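Local coordinates for Thiol:disulfide interchange protein, thioredoxin family protein (Chlorobaculum tepidum, PDB 3OR5) that probably acts as a thioredoxin-family thiol:disulfide oxidoreductase, with a likely role in cytochrome c biogenesis, at residues Q60-S65 / D141-V146; I38-A43 / S51-M56; R104-Y109 / F121-S126; A30-K35 / G67-G72. One frame throughout, in Å; residues are numbered along the deposited sequence.

All four contacts belong to one thioredoxin-type domain and converge on its five-stranded mixed sheet. Contact 4 opens first along the chain; contact 2 lies wholly between its segments, contact 1 alternates with it, and contact 3 falls between the segments of contact 1. Contacts 1 and 2 share helix 47-63 and lie on one face of the sheet, their centres about 13 Å apart. On the opposite face, contact 3 packs helix 100-107 against strand 119-123, and L32 of contact 4 covers strand 68-74. Contacts 1 and 3 are the farthest apart, about 18 Å between centres. Strands 68-74, 36-42 and 119-123, adjacent in that order, carry packing on both faces.

Contact 1. Residues Q60-S65 / D141-V146; sequences QKTWAS and DFDRIV
D143 OD1 is gripped by two donors where helices 47-63 and 139-150 come side by side. One is the indole of W63, whose NE1 lies 2.9 Å from D143 OD1 with an N-H...O angle of 157°. The oxygen sits close to the plane of the indole, at its edge, yet the N-H arrives from well above the carboxylate plane, 56° out of it. The second donor is a water, 2.7 Å from D143 OD1, which is also hydrogen-bonded to T62 OG1 at 2.7 Å. The residues next to each other on one helix, T62 and W63, therefore converge on a single carboxylate oxygen, one through water and one directly. D143 reaches this place by swinging CG anti to its backbone N (chi1 -158°), across the line of the indole.

Beneath this polar edge the contact is apolar. V146 CG1 stands over one face of W63, 3.6 Å from the centroid of the five-membered ring and nearly on its normal, a CH-pi contact. The other face is met near its rim by the methyl CG2 of T62, so the five-membered part of the indole is sandwiched between two methyl groups while its N-H is fixed in direction by D143. In the thioredoxin fold these two helices cover the same face of the central sheet, and here W63 and V146 both extend inward onto F68 of strand 68-74. V146 also touches V59, one turn before W63 on helix 47-63. T62 and D143 lie nearer the surface, where the water joins them.

Contact 2. Residues I38-A43 / S51-M56; sequences IVNFFA and SEIPDM
F42 and I53 make the closest approach between residues 38-43 and 51-56, with I53 CD1 3.4 Å from F42 CD1. The two side chains cross at about a right angle, and the methyl comes at the phenyl ring obliquely. F42 holds its ring between the backbone N and the carbonyl carbon (chi1 72°), which turns the ring toward the helix. Farther back along the strand, the selenomethionine M56 bends at its last torsion (chi3 50°) and lays its selenium and methyl against the amide of N40; SE lies 3.6 Å from N40 ND2, and CE 3.8 Å from N40 CB.

On the polar side the direct approach is longer and a water fills the gap. N40 OD1 and E52 OE2 stay 3.7 Å apart, their amide and carboxylate planes turned 47° from each other, and the water completes the link: it lies 2.9 Å from N40 ND2 and 2.9 Å from E52 OE2. Strand and helix are the first two elements of a beta-alpha-beta unit, running nearly antiparallel. F42 also touches the likely redox CxxC pair, C46 and C49, at the start of the helix.

Close to this probable redox centre, the amide and carboxylate are thus joined by a water that accepts from N40 ND2 and donates to E52 OE2, so the buried carboxylate is met by a donor although the two side chains do not bond directly.

Contact 3. Residues R104-Y109 / F121-S126; sequences RAFNGY and FVIDAS
F106 and F121 form the heart of this contact. CB of F106 lies over a face of the F121 ring, 4.1 Å from its centroid and 24° off the normal, in a CH-pi contact, and F106 CD1 lies over the same face, likewise offset toward the rim, on the side of CG and CD2. The ring of F106 is tilted by 36° to that of F121, with 5.2 Å between centroids, so the pair is neither a parallel stack nor edge-to-face; the two side chains slide past each other in opposite directions. Y109 touches chiefly through its CB, 3.8 Å from F121 CE1, and the carbonyl O of F106 lies 3.7 Å from F121 CZ. At the edge of the F106 ring, I123 CD1 is a more distant neighbour, 4.4 Å from F106 CE1.

Several features hold this first shell in place. The backbone bond from Y109 N to F106 O, 3.1 Å long, closes a turn that brings both CB atoms onto F121. The hydroxyl of Y109 is hydrogen-bonded to the carbonyl O of P13, which secures the far end of the ring. F106 in turn meets F17 in an edge-to-face pair.

The contact lies on the face of the sheet away from helix 47-63. F121 is flanked there by V132 of strand 129-133, F106 rests on V39 of strand 36-42, and helix 100-107, with the turn after it, covers this part of strand 119-123.

Contact 4. Residues A30-K35 / G67-G72; sequences ASLKGK and GFTFVG
Apolar contact comes from L32, which sends both of its methyls to strand 68-74. CD2 of L32 lies 3.8 Å from T69 CG2, and its CD1 lies 4.1 Å from V71 CG2. The leucine crosses the threonine at about a right angle and V71 more obliquely, bridging two residues that point to the same face of the strand. T69 presents its methyl because OG1 is turned away, anti to the backbone N (chi1 -170°). F27 of strand 26-28 also packs on L32 and V71.

Backbone packing is concentrated at K35 and G67. The carbonyl O of G67 lies 3.3 Å from K35 CA and 3.4 Å from K35 CB, while the lysine chain runs on, extended, away from the strand. K35 closes a type II beta turn begun at L32, with G34 at its third position, where the positive phi of 81° suits a glycine. From the next residue on, A36 pairs with G67 and T69 through backbone hydrogen bonds, so the turn leads straight into strand 36-42 of the central sheet.

Polar links across the contact pass through water: one molecule donates to G34 O at 2.7 Å and to G67 O at 3.0 Å. Within the strand, T69 OG1 donates to F70 O at 2.8 Å and accepts from Q60 NE2. The hydroxyl is therefore used as donor and as acceptor away from L32, and only its methyl faces the leucine, while a water bridges the carbonyls of G34 and G67 at the outer end.

Contact 1. Residues Q60-S65 / D141-V146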
loop_
_atom_site.group_PDB
_atom_site.type_symbol
_atom_site.label_atom_id
_atom_site.label_comp_id
_atom_site.label_asym_id
_atom_site.label_seq_id
_atom_site.Cartn_x
_atom_site.Cartn_y
_atom_site.Cartn_z
ATOM N N GLN A 60 1.653 0.459 11.014
ATOM C CA GLN A 60 1.755 1.901 10.705
ATOM C C GLN A 60 2.089 2.669 12.008
ATOM O O GLN A 60 2.899 3.604 11.953
ATOM C CB GLN A 60 0.436 2.403 10.085
ATOM C CG GLN A 60 0.500 3.875 9.760
ATOM C CD GLN A 60 1.240 4.155 8.487
ATOM O OE1 GLN A 60 1.516 3.280 7.669
ATOM N NE2 GLN A 60 1.492 5.422 8.263
ATOM N N LYS A 61 1.405 2.316 13.092
ATOM C CA LYS A 61 1.638 3.093 14.356
ATOM C C LYS A 61 3.066 2.907 14.839
ATOM O O LYS A 61 3.678 3.904 15.283
ATOM C CB LYS A 61 0.676 2.585 15.401
ATOM C CG LYS A 61 -0.812 2.986 15.089
ATOM C CD LYS A 61 -1.784 2.480 16.140
ATOM C CE LYS A 61 -3.082 3.077 15.695
ATOM N NZ LYS A 61 -4.261 2.474 16.427
ATOM N N THR A 62 3.627 1.721 14.709
ATOM C CA THR A 62 5.015 1.480 15.107
ATOM C C THR A 62 6.014 2.313 14.308
ATOM O O THR A 62 7.028 2.804 14.866
ATOM C CB THR A 62 5.328 -0.005 14.980
ATOM O OG1 THR A 62 4.443 -0.749 15.833
ATOM C CG2 THR A 62 6.827 -0.293 15.302
ATOM N N TRP A 63 5.774 2.477 13.001
ATOM C CA TRP A 63 6.779 2.997 12.094
ATOM C C TRP A 63 6.491 4.359 11.455
ATOM O O TRP A 63 7.280 4.819 10.627
ATOM C CB TRP A 63 7.071 1.934 10.966
ATOM C CG TRP A 63 7.603 0.628 11.469
ATOM C CD1 TRP A 63 6.905 -0.508 11.708
ATOM C CD2 TRP A 63 8.966 0.335 11.794
ATOM N NE1 TRP A 63 7.754 -1.552 12.138
ATOM C CE2 TRP A 63 9.014 -1.020 12.219
ATOM C CE3 TRP A 63 10.164 1.083 11.727
ATOM C CZ2 TRP A 63 10.207 -1.650 12.608
ATOM C CZ3 TRP A 63 11.385 0.429 12.080
ATOM C CH2 TRP A 63 11.362 -0.917 12.553
ATOM N N ALA A 64 5.389 5.023 11.793
ATOM C CA ALA A 64 4.948 6.214 11.080
ATOM C C ALA A 64 5.980 7.354 11.042
ATOM O O ALA A 64 5.975 8.126 10.103
ATOM C CB ALA A 64 3.655 6.733 11.729
ATOM N N SER A 65 6.749 7.434 12.134
ATOM C CA SER A 65 7.762 8.486 12.214
ATOM C C SER A 65 9.143 7.906 12.055
ATOM O O SER A 65 10.165 8.547 12.457
ATOM C CB SER A 65 7.660 9.268 13.556
ATOM O OG SER A 65 6.343 9.814 13.633
ATOM N N ASP A 141 5.197 -10.431 10.409
ATOM C CA ASP A 141 5.811 -10.475 9.038
ATOM C C ASP A 141 5.871 -9.054 8.471
ATOM O O ASP A 141 6.927 -8.634 7.965
ATOM C CB ASP A 141 4.983 -11.284 7.998
ATOM C CG ASP A 141 4.954 -12.786 8.295
ATOM O OD1 ASP A 141 5.975 -13.271 8.889
ATOM O OD2 ASP A 141 3.909 -13.437 7.938
ATOM N N PHE A 142 4.791 -8.282 8.633
ATOM C CA PHE A 142 4.877 -6.909 8.084
ATOM C C PHE A 142 5.943 -6.132 8.839
ATOM O O PHE A 142 6.643 -5.320 8.290
ATOM C CB PHE A 142 3.533 -6.162 8.251
ATOM C CG PHE A 142 2.561 -6.441 7.190
ATOM C CD1 PHE A 142 2.789 -6.090 5.837
ATOM C CD2 PHE A 142 1.346 -7.046 7.524
ATOM C CE1 PHE A 142 1.794 -6.342 4.853
ATOM C CE2 PHE A 142 0.370 -7.303 6.536
ATOM C CZ PHE A 142 0.604 -6.965 5.189
ATOM N N ASP A 143 6.014 -6.276 10.145
ATOM C CA ASP A 143 7.063 -5.580 10.857
ATOM C C ASP A 143 8.505 -5.844 10.396
ATOM O O ASP A 143 9.327 -4.965 10.218
ATOM C CB ASP A 143 6.803 -5.946 12.299
ATOM C CG ASP A 143 7.375 -5.008 13.180
ATOM O OD1 ASP A 143 6.707 -3.945 13.355
ATOM O OD2 ASP A 143 8.502 -5.348 13.609
ATOM N N ARG A 144 8.796 -7.105 10.132
ATOM C CA ARG A 144 10.098 -7.508 9.607
ATOM C C ARG A 144 10.308 -7.014 8.169
ATOM O O ARG A 144 11.357 -6.643 7.803
ATOM C CB ARG A 144 10.236 -9.036 9.627
ATOM C CG ARG A 144 10.292 -9.704 10.973
ATOM C CD ARG A 144 10.865 -11.148 10.905
ATOM N NE ARG A 144 12.117 -11.257 10.136
ATOM C CZ ARG A 144 12.439 -12.288 9.345
ATOM N NH1 ARG A 144 11.605 -13.348 9.215
ATOM N NH2 ARG A 144 13.590 -12.275 8.684
ATOM N N ILE A 145 9.249 -7.027 7.388
ATOM C CA ILE A 145 9.349 -6.501 5.995
ATOM C C ILE A 145 9.694 -5.028 6.043
ATOM O O ILE A 145 10.557 -4.538 5.328
ATOM C CB ILE A 145 8.046 -6.742 5.202
ATOM C CG1 ILE A 145 7.837 -8.245 4.910
ATOM C CG2 ILE A 145 7.987 -5.920 3.860
ATOM C CD1 ILE A 145 6.396 -8.560 4.626
ATOM N N VAL A 146 9.035 -4.295 6.937
ATOM C CA VAL A 146 9.345 -2.858 7.025
ATOM C C VAL A 146 10.809 -2.657 7.431
ATOM O O VAL A 146 11.463 -1.815 6.825
ATOM C CB VAL A 146 8.365 -2.192 8.012
ATOM C CG1 VAL A 146 8.913 -0.759 8.370
ATOM C CG2 VAL A 146 7.015 -2.159 7.401
HETATM O O HOH W 1 4.504 -3.125 14.627
#

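Contact 2. Residues I38-A43 / S51-M56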
loop_
_atom_site.group_PDB
_atom_site.type_symbol
_atom_site.label_atom_id
_atom_site.label_comp_id
_atom_site.label_asym_id
_atom_site.label_seq_id
_atom_site.Cartn_x
_atom_site.Cartn_y
_atom_site.Cartn_z
ATOM N N ILE A 38 4.507 0.574 1.466
ATOM C CA ILE A 38 3.829 -0.626 0.862
ATOM C C ILE A 38 2.528 -0.109 0.328
ATOM O O ILE A 38 1.733 0.495 1.091
ATOM C CB ILE A 38 3.636 -1.743 1.917
ATOM C CG1 ILE A 38 4.983 -2.401 2.264
ATOM C CG2 ILE A 38 2.685 -2.802 1.373
ATOM C CD1 ILE A 38 4.879 -3.333 3.526
ATOM N N VAL A 39 2.285 -0.367 -0.981
ATOM C CA VAL A 39 1.024 0.089 -1.625
ATOM C C VAL A 39 0.134 -1.149 -1.657
ATOM O O VAL A 39 0.511 -2.180 -2.211
ATOM C CB VAL A 39 1.304 0.589 -3.015
ATOM C CG1 VAL A 39 -0.030 0.984 -3.731
ATOM C CG2 VAL A 39 2.302 1.784 -2.958
ATOM N N ASN A 40 -1.033 -1.035 -1.035
ATOM C CA ASN A 40 -1.964 -2.182 -0.767
ATOM C C ASN A 40 -3.190 -1.923 -1.597
ATOM O O ASN A 40 -3.972 -1.002 -1.340
ATOM C CB ASN A 40 -2.325 -2.260 0.716
ATOM C CG ASN A 40 -3.371 -3.303 0.985
ATOM O OD1 ASN A 40 -3.206 -4.473 0.536
ATOM N ND2 ASN A 40 -4.296 -2.992 1.742
ATOM N N PHE A 41 -3.405 -2.795 -2.604
ATOM C CA PHE A 41 -4.674 -2.764 -3.396
ATOM C C PHE A 41 -5.596 -3.669 -2.665
ATOM O O PHE A 41 -5.283 -4.864 -2.419
ATOM C CB PHE A 41 -4.437 -3.301 -4.832
ATOM C CG PHE A 41 -3.754 -2.259 -5.705
ATOM C CD1 PHE A 41 -4.455 -1.426 -6.615
ATOM C CD2 PHE A 41 -2.359 -2.116 -5.586
ATOM C CE1 PHE A 41 -3.788 -0.442 -7.359
ATOM C CE2 PHE A 41 -1.669 -1.117 -6.335
ATOM C CZ PHE A 41 -2.370 -0.324 -7.295
ATOM N N PHE A 42 -6.731 -3.130 -2.269
ATOM C CA PHE A 42 -7.637 -3.870 -1.349
ATOM C C PHE A 42 -9.103 -3.534 -1.591
ATOM O O PHE A 42 -9.388 -2.519 -2.247
ATOM C CB PHE A 42 -7.348 -3.528 0.162
ATOM C CG PHE A 42 -7.791 -2.144 0.547
ATOM C CD1 PHE A 42 -8.931 -1.967 1.331
ATOM C CD2 PHE A 42 -7.073 -1.005 0.133
ATOM C CE1 PHE A 42 -9.391 -0.697 1.656
ATOM C CE2 PHE A 42 -7.515 0.298 0.504
ATOM C CZ PHE A 42 -8.683 0.446 1.252
ATOM N N ALA A 43 -10.038 -4.350 -0.990
ATOM C CA ALA A 43 -11.390 -3.942 -0.899
ATOM C C ALA A 43 -11.869 -4.224 0.520
ATOM O O ALA A 43 -11.408 -5.185 1.145
ATOM C CB ALA A 43 -12.284 -4.726 -1.932
ATOM N N SER A 51 -9.037 -9.030 7.373
ATOM C CA SER A 51 -8.185 -9.685 8.351
ATOM C C SER A 51 -6.860 -8.933 8.505
ATOM O O SER A 51 -6.326 -8.713 9.638
ATOM C CB SER A 51 -7.896 -11.112 7.873
ATOM O OG SER A 51 -7.231 -11.750 8.960
ATOM N N GLU A 52 -6.359 -8.452 7.396
ATOM C CA GLU A 52 -5.018 -7.889 7.437
ATOM C C GLU A 52 -4.956 -6.406 7.719
ATOM O O GLU A 52 -3.897 -5.919 8.281
ATOM C CB GLU A 52 -4.152 -8.267 6.285
ATOM C CG GLU A 52 -4.523 -7.743 5.021
ATOM C CD GLU A 52 -3.454 -8.088 3.931
ATOM O OE1 GLU A 52 -2.775 -9.159 4.003
ATOM O OE2 GLU A 52 -3.286 -7.254 3.027
ATOM N N ILE A 53 -5.991 -5.662 7.299
ATOM C CA ILE A 53 -5.871 -4.187 7.487
ATOM C C ILE A 53 -5.691 -3.771 8.958
ATOM O O ILE A 53 -4.905 -2.852 9.203
ATOM C CB ILE A 53 -7.000 -3.466 6.781
ATOM C CG1 ILE A 53 -6.657 -3.477 5.264
ATOM C CG2 ILE A 53 -7.143 -1.974 7.327
ATOM C CD1 ILE A 53 -7.805 -3.058 4.377
ATOM N N PRO A 54 -6.332 -4.386 9.930
ATOM C CA PRO A 54 -6.033 -3.993 11.330
ATOM C C PRO A 54 -4.582 -4.234 11.740
ATOM O O PRO A 54 -4.017 -3.449 12.558
ATOM C CB PRO A 54 -7.001 -4.822 12.172
ATOM C CG PRO A 54 -8.172 -5.021 11.210
ATOM C CD PRO A 54 -7.588 -5.191 9.822
ATOM N N ASP A 55 -3.921 -5.254 11.196
ATOM C CA ASP A 55 -2.495 -5.495 11.501
ATOM C C ASP A 55 -1.684 -4.401 10.805
ATOM O O ASP A 55 -0.705 -3.977 11.357
ATOM C CB ASP A 55 -2.059 -6.871 10.980
ATOM C CG ASP A 55 -2.716 -8.025 11.834
ATOM O OD1 ASP A 55 -3.089 -7.783 12.983
ATOM O OD2 ASP A 55 -2.801 -9.177 11.371
HETATM N N MSE A 56 -2.070 -4.024 9.594
HETATM C CA MSE A 56 -1.389 -2.955 8.861
HETATM C C MSE A 56 -1.457 -1.674 9.707
HETATM O O MSE A 56 -0.462 -0.949 9.781
HETATM C CB MSE A 56 -1.989 -2.693 7.479
HETATM C CG MSE A 56 -1.610 -3.859 6.597
HETATM SE SE MSE A 56 -2.564 -3.670 4.858
HETATM C CE MSE A 56 -2.128 -1.941 4.461
HETATM O O HOH W 2 -5.531 -5.577 2.430
#

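Contact 3. Residues R104-Y109 / F121-S126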
loop_
_atom_site.group_PDB
_atom_site.type_symbol
_atom_site.label_atom_id
_atom_site.label_comp_id
_atom_site.label_asym_id
_atom_site.label_seq_id
_atom_site.Cartn_x
_atom_site.Cartn_y
_atom_site.Cartn_z
ATOM N N ARG A 104 -2.902 1.143 -13.448
ATOM C CA ARG A 104 -1.888 0.923 -14.522
ATOM C C ARG A 104 -0.490 1.282 -13.998
ATOM O O ARG A 104 0.496 0.722 -14.506
ATOM C CB ARG A 104 -2.211 1.797 -15.738
ATOM C CG ARG A 104 -3.386 1.367 -16.567
ATOM C CD ARG A 104 -3.301 2.127 -17.931
ATOM N NE ARG A 104 -3.747 3.509 -17.780
ATOM C CZ ARG A 104 -5.025 3.863 -17.891
ATOM N NH1 ARG A 104 -5.941 2.928 -18.130
ATOM N NH2 ARG A 104 -5.381 5.134 -17.714
ATOM N N ALA A 105 -0.364 2.174 -13.014
ATOM C CA ALA A 105 0.931 2.503 -12.411
ATOM C C ALA A 105 1.692 1.284 -11.824
ATOM O O ALA A 105 2.925 1.257 -11.871
ATOM C CB ALA A 105 0.842 3.603 -11.371
ATOM N N PHE A 106 0.936 0.329 -11.276
ATOM C CA PHE A 106 1.455 -0.880 -10.640
ATOM C C PHE A 106 1.263 -2.203 -11.384
ATOM O O PHE A 106 1.920 -3.185 -11.078
ATOM C CB PHE A 106 0.897 -0.982 -9.216
ATOM C CG PHE A 106 1.447 0.052 -8.354
ATOM C CD1 PHE A 106 2.644 -0.121 -7.726
ATOM C CD2 PHE A 106 0.772 1.307 -8.272
ATOM C CE1 PHE A 106 3.193 0.901 -6.926
ATOM C CE2 PHE A 106 1.321 2.295 -7.493
ATOM C CZ PHE A 106 2.467 2.101 -6.811
ATOM N N ASN A 107 0.343 -2.229 -12.356
ATOM C CA ASN A 107 0.027 -3.436 -13.099
ATOM C C ASN A 107 1.250 -4.086 -13.718
ATOM O O ASN A 107 1.261 -5.347 -13.823
ATOM C CB ASN A 107 -0.844 -3.021 -14.329
ATOM C CG ASN A 107 -2.216 -3.407 -14.185
ATOM O OD1 ASN A 107 -2.614 -4.159 -13.278
ATOM N ND2 ASN A 107 -3.023 -2.868 -15.105
ATOM N N GLY A 108 2.186 -3.265 -14.170
ATOM C CA GLY A 108 3.365 -3.769 -14.882
ATOM C C GLY A 108 4.297 -4.631 -14.061
ATOM O O GLY A 108 5.178 -5.331 -14.616
ATOM N N TYR A 109 4.175 -4.555 -12.725
ATOM C CA TYR A 109 5.100 -5.328 -11.849
ATOM C C TYR A 109 4.668 -6.752 -11.593
ATOM O O TYR A 109 5.394 -7.523 -10.945
ATOM C CB TYR A 109 5.299 -4.597 -10.494
ATOM C CG TYR A 109 5.795 -3.183 -10.649
ATOM C CD1 TYR A 109 7.090 -2.867 -11.109
ATOM C CD2 TYR A 109 4.980 -2.148 -10.283
ATOM C CE1 TYR A 109 7.488 -1.502 -11.248
ATOM C CE2 TYR A 109 5.374 -0.823 -10.439
ATOM C CZ TYR A 109 6.604 -0.523 -10.915
ATOM O OH TYR A 109 6.936 0.812 -11.053
ATOM N N PHE A 121 2.546 -3.991 -2.966
ATOM C CA PHE A 121 3.914 -3.779 -3.577
ATOM C C PHE A 121 4.794 -3.180 -2.546
ATOM O O PHE A 121 4.377 -2.219 -1.846
ATOM C CB PHE A 121 3.777 -2.855 -4.777
ATOM C CG PHE A 121 2.899 -3.441 -5.853
ATOM C CD1 PHE A 121 3.460 -4.263 -6.784
ATOM C CD2 PHE A 121 1.516 -3.236 -5.845
ATOM C CE1 PHE A 121 2.664 -4.845 -7.768
ATOM C CE2 PHE A 121 0.682 -3.865 -6.818
ATOM C CZ PHE A 121 1.265 -4.663 -7.782
ATOM N N VAL A 122 5.981 -3.754 -2.404
ATOM C CA VAL A 122 6.949 -3.240 -1.361
ATOM C C VAL A 122 7.964 -2.366 -2.031
ATOM O O VAL A 122 8.688 -2.825 -2.941
ATOM C CB VAL A 122 7.634 -4.395 -0.669
ATOM C CG1 VAL A 122 8.590 -3.816 0.434
ATOM C CG2 VAL A 122 6.640 -5.440 -0.020
ATOM N N ILE A 123 8.032 -1.093 -1.630
ATOM C CA ILE A 123 9.001 -0.123 -2.197
ATOM C C ILE A 123 10.016 0.198 -1.119
ATOM O O ILE A 123 9.655 0.587 0.006
ATOM C CB ILE A 123 8.319 1.165 -2.675
ATOM C CG1 ILE A 123 7.533 0.961 -3.955
ATOM C CG2 ILE A 123 9.405 2.219 -3.066
ATOM C CD1 ILE A 123 6.182 0.274 -3.720
ATOM N N ASP A 124 11.277 -0.043 -1.413
ATOM C CA ASP A 124 12.224 0.109 -0.320
ATOM C C ASP A 124 12.669 1.581 -0.285
ATOM O O ASP A 124 12.254 2.403 -1.093
ATOM C CB ASP A 124 13.388 -0.824 -0.479
ATOM C CG ASP A 124 14.153 -0.581 -1.745
ATOM O OD1 ASP A 124 14.201 0.546 -2.326
ATOM O OD2 ASP A 124 14.770 -1.611 -2.127
ATOM N N ALA A 125 13.474 1.890 0.745
ATOM C CA ALA A 125 13.858 3.260 1.017
ATOM C C ALA A 125 14.810 3.823 -0.052
ATOM O O ALA A 125 14.960 5.062 -0.107
ATOM C CB ALA A 125 14.509 3.374 2.408
ATOM N N SER A 126 15.375 2.939 -0.888
ATOM C CA SER A 126 16.042 3.258 -2.195
ATOM C C SER A 126 15.144 3.728 -3.339
ATOM O O SER A 126 15.648 4.227 -4.364
ATOM C CB SER A 126 16.789 2.027 -2.726
ATOM O OG SER A 126 17.798 1.665 -1.785
#

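Contact 4. Residues A30-K35 / G67-G72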
loop_
_atom_site.group_PDB
_atom_site.type_symbol
_atom_site.label_atom_id
_atom_site.label_comp_id
_atom_site.label_asym_id
_atom_site.label_seq_id
_atom_site.Cartn_x
_atom_site.Cartn_y
_atom_site.Cartn_z
ATOM N N ALA A 30 5.561 12.011 -4.296
ATOM C CA ALA A 30 6.703 12.874 -3.993
ATOM C C ALA A 30 7.016 12.992 -2.520
ATOM O O ALA A 30 8.195 13.171 -2.130
ATOM C CB ALA A 30 6.485 14.252 -4.635
ATOM N N SER A 31 6.001 12.833 -1.681
ATOM C CA SER A 31 6.146 12.883 -0.266
ATOM C C SER A 31 6.877 11.695 0.262
ATOM O O SER A 31 7.306 11.712 1.428
ATOM C CB SER A 31 4.781 12.971 0.438
ATOM O OG SER A 31 4.198 11.699 0.653
ATOM N N LEU A 32 6.994 10.653 -0.550
ATOM C CA LEU A 32 7.609 9.422 -0.111
ATOM C C LEU A 32 9.082 9.290 -0.460
ATOM O O LEU A 32 9.675 8.225 -0.279
ATOM C CB LEU A 32 6.863 8.224 -0.681
ATOM C CG LEU A 32 5.401 8.341 -0.125
ATOM C CD1 LEU A 32 4.625 7.111 -0.320
ATOM C CD2 LEU A 32 5.257 8.808 1.383
ATOM N N LYS A 33 9.690 10.364 -0.958
ATOM C CA LYS A 33 11.117 10.270 -1.254
ATOM C C LYS A 33 11.921 9.867 -0.031
ATOM O O LYS A 33 11.794 10.472 0.997
ATOM C CB LYS A 33 11.644 11.608 -1.768
ATOM C CG LYS A 33 13.083 11.467 -2.235
ATOM C CD LYS A 33 13.816 12.815 -2.083
ATOM C CE LYS A 33 15.217 12.765 -2.715
ATOM N NZ LYS A 33 15.316 13.886 -3.704
ATOM N N GLY A 34 12.714 8.799 -0.150
ATOM C CA GLY A 34 13.564 8.305 0.903
ATOM C C GLY A 34 12.882 7.446 1.966
ATOM O O GLY A 34 13.503 7.021 2.942
ATOM N N LYS A 35 11.602 7.237 1.763
ATOM C CA LYS A 35 10.782 6.431 2.649
ATOM C C LYS A 35 10.495 5.053 2.057
ATOM O O LYS A 35 10.333 4.942 0.890
ATOM C CB LYS A 35 9.454 7.138 2.928
ATOM C CG LYS A 35 9.533 8.373 3.754
ATOM C CD LYS A 35 8.192 8.812 4.292
ATOM C CE LYS A 35 8.271 10.043 5.111
ATOM N NZ LYS A 35 6.979 10.739 5.200
ATOM N N GLY A 67 10.141 6.535 8.923
ATOM C CA GLY A 67 10.513 6.491 7.512
ATOM C C GLY A 67 9.712 5.531 6.665
ATOM O O GLY A 67 10.193 5.109 5.603
ATOM N N PHE A 68 8.544 5.178 7.187
ATOM C CA PHE A 68 7.712 4.157 6.441
ATOM C C PHE A 68 6.255 4.553 6.448
ATOM O O PHE A 68 5.791 5.194 7.423
ATOM C CB PHE A 68 7.817 2.770 7.145
ATOM C CG PHE A 68 6.775 1.784 6.677
ATOM C CD1 PHE A 68 6.951 1.075 5.471
ATOM C CD2 PHE A 68 5.582 1.682 7.370
ATOM C CE1 PHE A 68 5.877 0.294 4.972
ATOM C CE2 PHE A 68 4.536 0.896 6.947
ATOM C CZ PHE A 68 4.709 0.153 5.741
ATOM N N THR A 69 5.530 4.212 5.367
ATOM C CA THR A 69 4.032 4.321 5.444
ATOM C C THR A 69 3.390 3.262 4.550
ATOM O O THR A 69 3.963 2.854 3.533
ATOM C CB THR A 69 3.530 5.674 4.985
ATOM O OG1 THR A 69 2.119 5.820 5.282
ATOM C CG2 THR A 69 3.774 6.006 3.436
ATOM N N PHE A 70 2.210 2.805 4.968
ATOM C CA PHE A 70 1.327 2.120 3.976
ATOM C C PHE A 70 0.605 3.181 3.116
ATOM O O PHE A 70 0.427 4.382 3.504
ATOM C CB PHE A 70 0.279 1.293 4.709
ATOM C CG PHE A 70 0.833 0.035 5.303
ATOM C CD1 PHE A 70 1.022 -1.068 4.499
ATOM C CD2 PHE A 70 1.121 -0.060 6.666
ATOM C CE1 PHE A 70 1.569 -2.229 5.073
ATOM C CE2 PHE A 70 1.601 -1.227 7.252
ATOM C CZ PHE A 70 1.844 -2.324 6.443
ATOM N N VAL A 71 0.181 2.757 1.917
ATOM C CA VAL A 71 -0.736 3.572 1.160
ATOM C C VAL A 71 -1.787 2.582 0.647
ATOM O O VAL A 71 -1.417 1.503 0.080
ATOM C CB VAL A 71 -0.025 4.140 -0.056
ATOM C CG1 VAL A 71 -1.007 4.919 -0.924
ATOM C CG2 VAL A 71 1.135 5.051 0.352
ATOM N N GLY A 72 -3.058 2.883 0.860
ATOM C CA GLY A 72 -4.113 1.915 0.399
ATOM C C GLY A 72 -4.760 2.441 -0.883
ATOM O O GLY A 72 -5.013 3.636 -1.029
HETATM O O HOH W 3 13.169 5.620 5.260
#